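Local coordinates for protein NAD-dependent aldehyde dehydrogenase (Burkholderia multivorans, PDB 5UJU) that probably oxidises aldehydes to carboxylic acids with NAD+ as the electron acceptor, at residues F58-Q70 and L245-R259. Residues are numbered along the deposited sequence; the frame is centred on the assembly and turned at random. Where two conformers were deposited one is given.
Sequences FKSHLGKTFELDQ and LPLAITVRIARDVLR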
loop_
_atom_site.group_PDB
_atom_site.type_symbol
_atom_site.label_atom_id
_atom_site.label_comp_id
_atom_site.label_asym_id
_atom_site.label_seq_id
_atom_site.Cartn_x
_atom_site.Cartn_y
_atom_site.Cartn_z
ATOM N N PHE A 58 5.961 -22.721 31.191
ATOM C CA PHE A 58 4.689 -22.027 31.343
ATOM C C PHE A 58 4.355 -21.811 32.818
ATOM O O PHE A 58 3.989 -20.703 33.224
ATOM C CB PHE A 58 3.577 -22.814 30.637
ATOM C CG PHE A 58 2.205 -22.404 31.043
ATOM C CD1 PHE A 58 1.687 -21.185 30.630
ATOM C CD2 PHE A 58 1.414 -23.238 31.811
ATOM C CE1 PHE A 58 0.410 -20.805 30.990
ATOM C CE2 PHE A 58 0.131 -22.861 32.166
ATOM C CZ PHE A 58 -0.365 -21.648 31.758
ATOM N N LYS A 59 4.459 -22.872 33.633
ATOM C CA LYS A 59 4.139 -22.746 35.056
ATOM C C LYS A 59 5.026 -21.733 35.762
ATOM O O LYS A 59 4.608 -21.138 36.762
ATOM C CB LYS A 59 4.253 -24.093 35.769
ATOM C CG LYS A 59 3.094 -25.048 35.524
ATOM C CD LYS A 59 3.496 -26.464 35.925
ATOM C CE LYS A 59 2.340 -27.462 35.818
ATOM N NZ LYS A 59 2.764 -28.826 36.288
ATOM N N SER A 60 6.256 -21.539 35.282
ATOM C CA SER A 60 7.140 -20.574 35.929
ATOM C C SER A 60 6.614 -19.147 35.822
ATOM O O SER A 60 6.985 -18.310 36.645
ATOM C CB SER A 60 8.549 -20.665 35.337
ATOM O OG SER A 60 8.653 -19.901 34.147
ATOM N N HIS A 61 5.741 -18.849 34.851
ATOM C CA HIS A 61 5.202 -17.498 34.752
ATOM C C HIS A 61 4.069 -17.246 35.735
ATOM O O HIS A 61 3.720 -16.083 35.973
ATOM C CB HIS A 61 4.691 -17.214 33.335
ATOM C CG HIS A 61 5.708 -17.453 32.269
ATOM N ND1 HIS A 61 6.931 -16.814 32.245
ATOM C CD2 HIS A 61 5.689 -18.269 31.192
ATOM C CE1 HIS A 61 7.619 -17.227 31.195
ATOM N NE2 HIS A 61 6.884 -18.109 30.536
ATOM N N LEU A 62 3.475 -18.299 36.293
ATOM C CA LEU A 62 2.285 -18.140 37.111
ATOM C C LEU A 62 2.662 -17.588 38.479
ATOM O O LEU A 62 3.675 -17.979 39.066
ATOM C CB LEU A 62 1.579 -19.487 37.268
ATOM C CG LEU A 62 1.271 -20.211 35.953
ATOM C CD1 LEU A 62 0.425 -21.444 36.201
ATOM C CD2 LEU A 62 0.596 -19.293 34.939
ATOM N N GLY A 63 1.839 -16.674 38.989
ATOM C CA GLY A 63 2.096 -16.112 40.308
ATOM C C GLY A 63 3.314 -15.221 40.429
ATOM O O GLY A 63 3.858 -15.084 41.528
ATOM N N LYS A 64 3.778 -14.619 39.338
ATOM C CA LYS A 64 4.935 -13.740 39.437
ATOM C C LYS A 64 4.850 -12.666 38.362
ATOM O O LYS A 64 4.071 -12.761 37.409
ATOM C CB LYS A 64 6.244 -14.529 39.358
ATOM C CG LYS A 64 6.729 -14.854 37.968
ATOM C CD LYS A 64 8.077 -15.566 38.059
ATOM C CE LYS A 64 9.124 -14.907 37.189
ATOM N NZ LYS A 64 10.431 -15.619 37.299
ATOM N N THR A 65 5.688 -11.644 38.514
ATOM C CA THR A 65 5.765 -10.579 37.529
ATOM C C THR A 65 6.714 -10.992 36.413
ATOM O O THR A 65 7.844 -11.423 36.670
ATOM C CB THR A 65 6.229 -9.278 38.178
ATOM O OG1 THR A 65 5.308 -8.922 39.206
ATOM C CG2 THR A 65 6.279 -8.137 37.159
ATOM N N PHE A 66 6.241 -10.858 35.178
ATOM C CA PHE A 66 7.017 -11.184 33.991
ATOM C C PHE A 66 8.165 -10.183 33.836
ATOM O O PHE A 66 7.957 -8.969 33.899
ATOM C CB PHE A 66 6.079 -11.161 32.768
ATOM C CG PHE A 66 6.657 -11.792 31.531
ATOM C CD1 PHE A 66 6.377 -13.115 31.224
ATOM C CD2 PHE A 66 7.473 -11.065 30.674
ATOM C CE1 PHE A 66 6.921 -13.713 30.090
ATOM C CE2 PHE A 66 8.017 -11.659 29.536
ATOM C CZ PHE A 66 7.736 -12.981 29.248
ATOM N N GLU A 67 9.383 -10.693 33.699
ATOM C CA GLU A 67 10.587 -9.870 33.686
ATOM C C GLU A 67 10.882 -9.365 32.274
ATOM O O GLU A 67 11.012 -10.161 31.335
ATOM C CB GLU A 67 11.772 -10.670 34.229
ATOM C CG GLU A 67 11.482 -11.394 35.540
ATOM C CD GLU A 67 12.312 -12.667 35.713
ATOM O OE1 GLU A 67 13.508 -12.555 36.046
ATOM O OE2 GLU A 67 11.773 -13.781 35.501
ATOM N N LEU A 68 10.937 -8.045 32.124
ATOM C CA LEU A 68 11.497 -7.365 30.959
ATOM C C LEU A 68 12.347 -6.197 31.435
ATOM O O LEU A 68 12.029 -5.575 32.451
ATOM C CB LEU A 68 10.433 -6.835 29.994
ATOM C CG LEU A 68 9.472 -7.797 29.316
ATOM C CD1 LEU A 68 8.311 -6.997 28.759
ATOM C CD2 LEU A 68 10.205 -8.519 28.204
ATOM N N ASP A 69 13.434 -5.905 30.718
ATOM C CA ASP A 69 14.278 -4.763 31.054
ATOM C C ASP A 69 13.985 -3.534 30.187
ATOM O O ASP A 69 14.896 -2.773 29.848
ATOM C CB ASP A 69 15.758 -5.132 30.979
ATOM C CG ASP A 69 16.193 -5.559 29.591
ATOM O OD1 ASP A 69 15.333 -5.709 28.695
ATOM O OD2 ASP A 69 17.419 -5.702 29.389
ATOM N N GLN A 70 12.727 -3.326 29.816
ATOM C CA GLN A 70 12.268 -2.138 29.109
ATOM C C GLN A 70 11.886 -1.062 30.121
ATOM O O GLN A 70 11.712 -1.354 31.307
ATOM C CB GLN A 70 11.061 -2.483 28.214
ATOM C CG GLN A 70 9.822 -2.860 28.980
ATOM C CD GLN A 70 8.640 -3.255 28.083
ATOM O OE1 GLN A 70 8.816 -3.874 27.032
ATOM N NE2 GLN A 70 7.429 -2.929 28.530
ATOM N N LEU A 245 0.265 -13.171 27.670
ATOM C CA LEU A 245 1.413 -14.056 27.856
ATOM C C LEU A 245 2.016 -14.571 26.557
ATOM O O LEU A 245 3.254 -14.555 26.441
ATOM C CB LEU A 245 1.033 -15.228 28.775
ATOM C CG LEU A 245 2.239 -16.085 29.199
ATOM C CD1 LEU A 245 3.299 -15.205 29.893
ATOM C CD2 LEU A 245 1.861 -17.268 30.097
ATOM N N PRO A 246 1.239 -15.046 25.566
ATOM C CA PRO A 246 1.881 -15.516 24.323
ATOM C C PRO A 246 2.717 -14.451 23.637
ATOM O O PRO A 246 3.771 -14.778 23.079
ATOM C CB PRO A 246 0.686 -15.966 23.447
ATOM C CG PRO A 246 -0.382 -16.295 24.418
ATOM C CD PRO A 246 -0.216 -15.314 25.551
ATOM N N LEU A 247 2.271 -13.189 23.639
ATOM C CA LEU A 247 3.070 -12.141 23.025
ATOM C C LEU A 247 4.162 -11.623 23.955
ATOM O O LEU A 247 5.182 -11.135 23.471
ATOM C CB LEU A 247 2.178 -10.994 22.568
ATOM C CG LEU A 247 1.355 -11.418 21.341
ATOM C CD1 LEU A 247 0.230 -10.428 21.099
ATOM C CD2 LEU A 247 2.252 -11.558 20.095
ATOM N N ALA A 248 3.978 -11.725 25.274
ATOM C CA ALA A 248 5.057 -11.363 26.198
ATOM C C ALA A 248 6.249 -12.296 26.030
ATOM O O ALA A 248 7.401 -11.844 25.972
ATOM C CB ALA A 248 4.558 -11.401 27.640
ATOM N N ILE A 249 5.985 -13.605 25.942
ATOM C CA ILE A 249 7.037 -14.573 25.638
ATOM C C ILE A 249 7.703 -14.223 24.314
ATOM O O ILE A 249 8.934 -14.254 24.195
ATOM C CB ILE A 249 6.460 -16.003 25.610
ATOM C CG1 ILE A 249 5.953 -16.426 26.984
ATOM C CG2 ILE A 249 7.484 -16.999 25.083
ATOM C CD1 ILE A 249 5.109 -17.698 26.923
ATOM N N THR A 250 6.892 -13.881 23.299
ATOM C CA THR A 250 7.419 -13.522 21.984
ATOM C C THR A 250 8.336 -12.299 22.063
ATOM O O THR A 250 9.441 -12.288 21.500
ATOM C CB THR A 250 6.261 -13.253 21.015
ATOM O OG1 THR A 250 5.427 -14.425 20.892
ATOM C CG2 THR A 250 6.812 -12.913 19.649
ATOM N N VAL A 251 7.878 -11.246 22.734
ATOM C CA VAL A 251 8.697 -10.048 22.874
ATOM C C VAL A 251 9.999 -10.365 23.607
ATOM O O VAL A 251 11.073 -9.903 23.208
ATOM C CB VAL A 251 7.904 -8.937 23.580
ATOM C CG1 VAL A 251 8.854 -7.798 23.962
ATOM C CG2 VAL A 251 6.777 -8.426 22.664
ATOM N N ARG A 252 9.928 -11.162 24.678
ATOM C CA ARG A 252 11.134 -11.542 25.417
ATOM C C ARG A 252 12.166 -12.183 24.493
ATOM O O ARG A 252 13.354 -11.838 24.525
ATOM C CB ARG A 252 10.762 -12.499 26.558
ATOM C CG ARG A 252 11.943 -12.990 27.432
ATOM C CD ARG A 252 11.584 -14.296 28.188
ATOM N NE ARG A 252 11.598 -15.482 27.328
ATOM C CZ ARG A 252 10.824 -16.556 27.499
ATOM N NH1 ARG A 252 9.958 -16.616 28.503
ATOM N NH2 ARG A 252 10.919 -17.581 26.662
ATOM N N ILE A 253 11.727 -13.131 23.666
ATOM C CA ILE A 253 12.649 -13.830 22.779
ATOM C C ILE A 253 13.185 -12.886 21.707
ATOM O O ILE A 253 14.381 -12.912 21.383
ATOM C CB ILE A 253 11.963 -15.073 22.180
ATOM C CG1 ILE A 253 11.696 -16.102 23.288
ATOM C CG2 ILE A 253 12.827 -15.687 21.105
ATOM C CD1 ILE A 253 10.889 -17.350 22.828
ATOM N N ALA A 254 12.324 -12.013 21.164
ATOM C CA ALA A 254 12.784 -11.015 20.201
ATOM C C ALA A 254 13.880 -10.134 20.793
ATOM O O ALA A 254 14.893 -9.868 20.137
ATOM C CB ALA A 254 11.623 -10.132 19.743
ATOM N N ARG A 255 13.684 -9.673 22.030
ATOM C CA ARG A 255 14.647 -8.792 22.684
ATOM C C ARG A 255 15.969 -9.502 22.938
ATOM O O ARG A 255 17.039 -8.892 22.838
ATOM C CB ARG A 255 14.052 -8.279 23.992
ATOM C CG ARG A 255 12.867 -7.338 23.788
ATOM C CD ARG A 255 12.228 -6.962 25.107
ATOM N NE ARG A 255 13.144 -6.225 25.982
ATOM C CZ ARG A 255 13.284 -4.904 25.955
ATOM N NH1 ARG A 255 12.590 -4.178 25.088
ATOM N NH2 ARG A 255 14.125 -4.306 26.779
ATOM N N ASP A 256 15.909 -10.788 23.280
ATOM C CA ASP A 256 17.117 -11.597 23.416
ATOM C C ASP A 256 17.950 -11.554 22.147
ATOM O O ASP A 256 19.163 -11.310 22.185
ATOM C CB ASP A 256 16.736 -13.045 23.721
ATOM C CG ASP A 256 16.320 -13.250 25.151
ATOM O OD1 ASP A 256 16.523 -12.334 25.978
ATOM O OD2 ASP A 256 15.790 -14.340 25.443
ATOM N N VAL A 257 17.312 -11.822 21.009
ATOM C CA VAL A 257 18.023 -11.877 19.738
ATOM C C VAL A 257 18.595 -10.510 19.394
ATOM O O VAL A 257 19.757 -10.389 18.987
ATOM C CB VAL A 257 17.089 -12.387 18.626
ATOM C CG1 VAL A 257 17.780 -12.293 17.284
ATOM C CG2 VAL A 257 16.642 -13.829 18.928
ATOM N N LEU A 258 17.784 -9.462 19.559
ATOM C CA LEU A 258 18.244 -8.111 19.251
ATOM C C LEU A 258 19.433 -7.726 20.122
ATOM O O LEU A 258 20.425 -7.179 19.626
ATOM C CB LEU A 258 17.091 -7.115 19.433
ATOM C CG LEU A 258 16.018 -7.185 18.343
ATOM C CD1 LEU A 258 14.646 -6.752 18.892
ATOM C CD2 LEU A 258 16.425 -6.318 17.168
ATOM N N ARG A 259 19.362 -8.029 21.420
ATOM C CA ARG A 259 20.473 -7.721 22.317
ATOM C C ARG A 259 21.732 -8.474 21.903
ATOM O O ARG A 259 22.817 -7.890 21.796
ATOM C CB ARG A 259 20.086 -8.079 23.754
ATOM C CG ARG A 259 21.003 -7.491 24.825
ATOM C CD ARG A 259 20.604 -7.997 26.214
ATOM N NE ARG A 259 19.361 -7.404 26.712
ATOM C CZ ARG A 259 18.177 -8.008 26.667
ATOM N NH1 ARG A 259 18.070 -9.221 26.136
ATOM N NH2 ARG A 259 17.097 -7.405 27.148
#
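Along helix 245-260, which follows strand 234-238 in the parallel part of an aldehyde dehydrogenase Rossmann-like sheet, Phe-66 lays its ring flat over Ala-248. This is a CH-pi contact: Ala-248 CB sits 3.9 Å from the Phe-66 ring centroid, 12° off the normal, while Arg-252 CB meets the ring edge. With CG anti to the backbone N (chi1 -166°), Phe-66 drops from its loop onto the helix.

Leu-245 forks between three rings. Its CD1 lies over one face of His-61 and 3.9 Å from Phe-66 CE1; its CD2 reaches the edge of Phe-58, 3.9 Å from CE1. In the conformer given, Arg-252 NH1 lies at the edge of the His-61 ring, and Glu-136 OE2 is partner to both.

The loop after helix 50-60 runs along this helix of the Rossmann-like domain, which in this family binds NAD, toward strand 268-270, and Leu-68 CD2 packs 4.0 Å from Arg-255 CD. Beyond it Asp-69 forms salt bridges with two arginines one helical turn apart. Arg-255 NH2 gives OD1 a nearly straight bond (2.7 Å, 170°), arriving from above the carboxylate plane; Arg-259 NH2 straddles both oxygens with weak, bent bonds, 2.8 Å to OD2. Arg-255 NH1 hydrogen-bonds to Val-268 O and Asn-266 OD1.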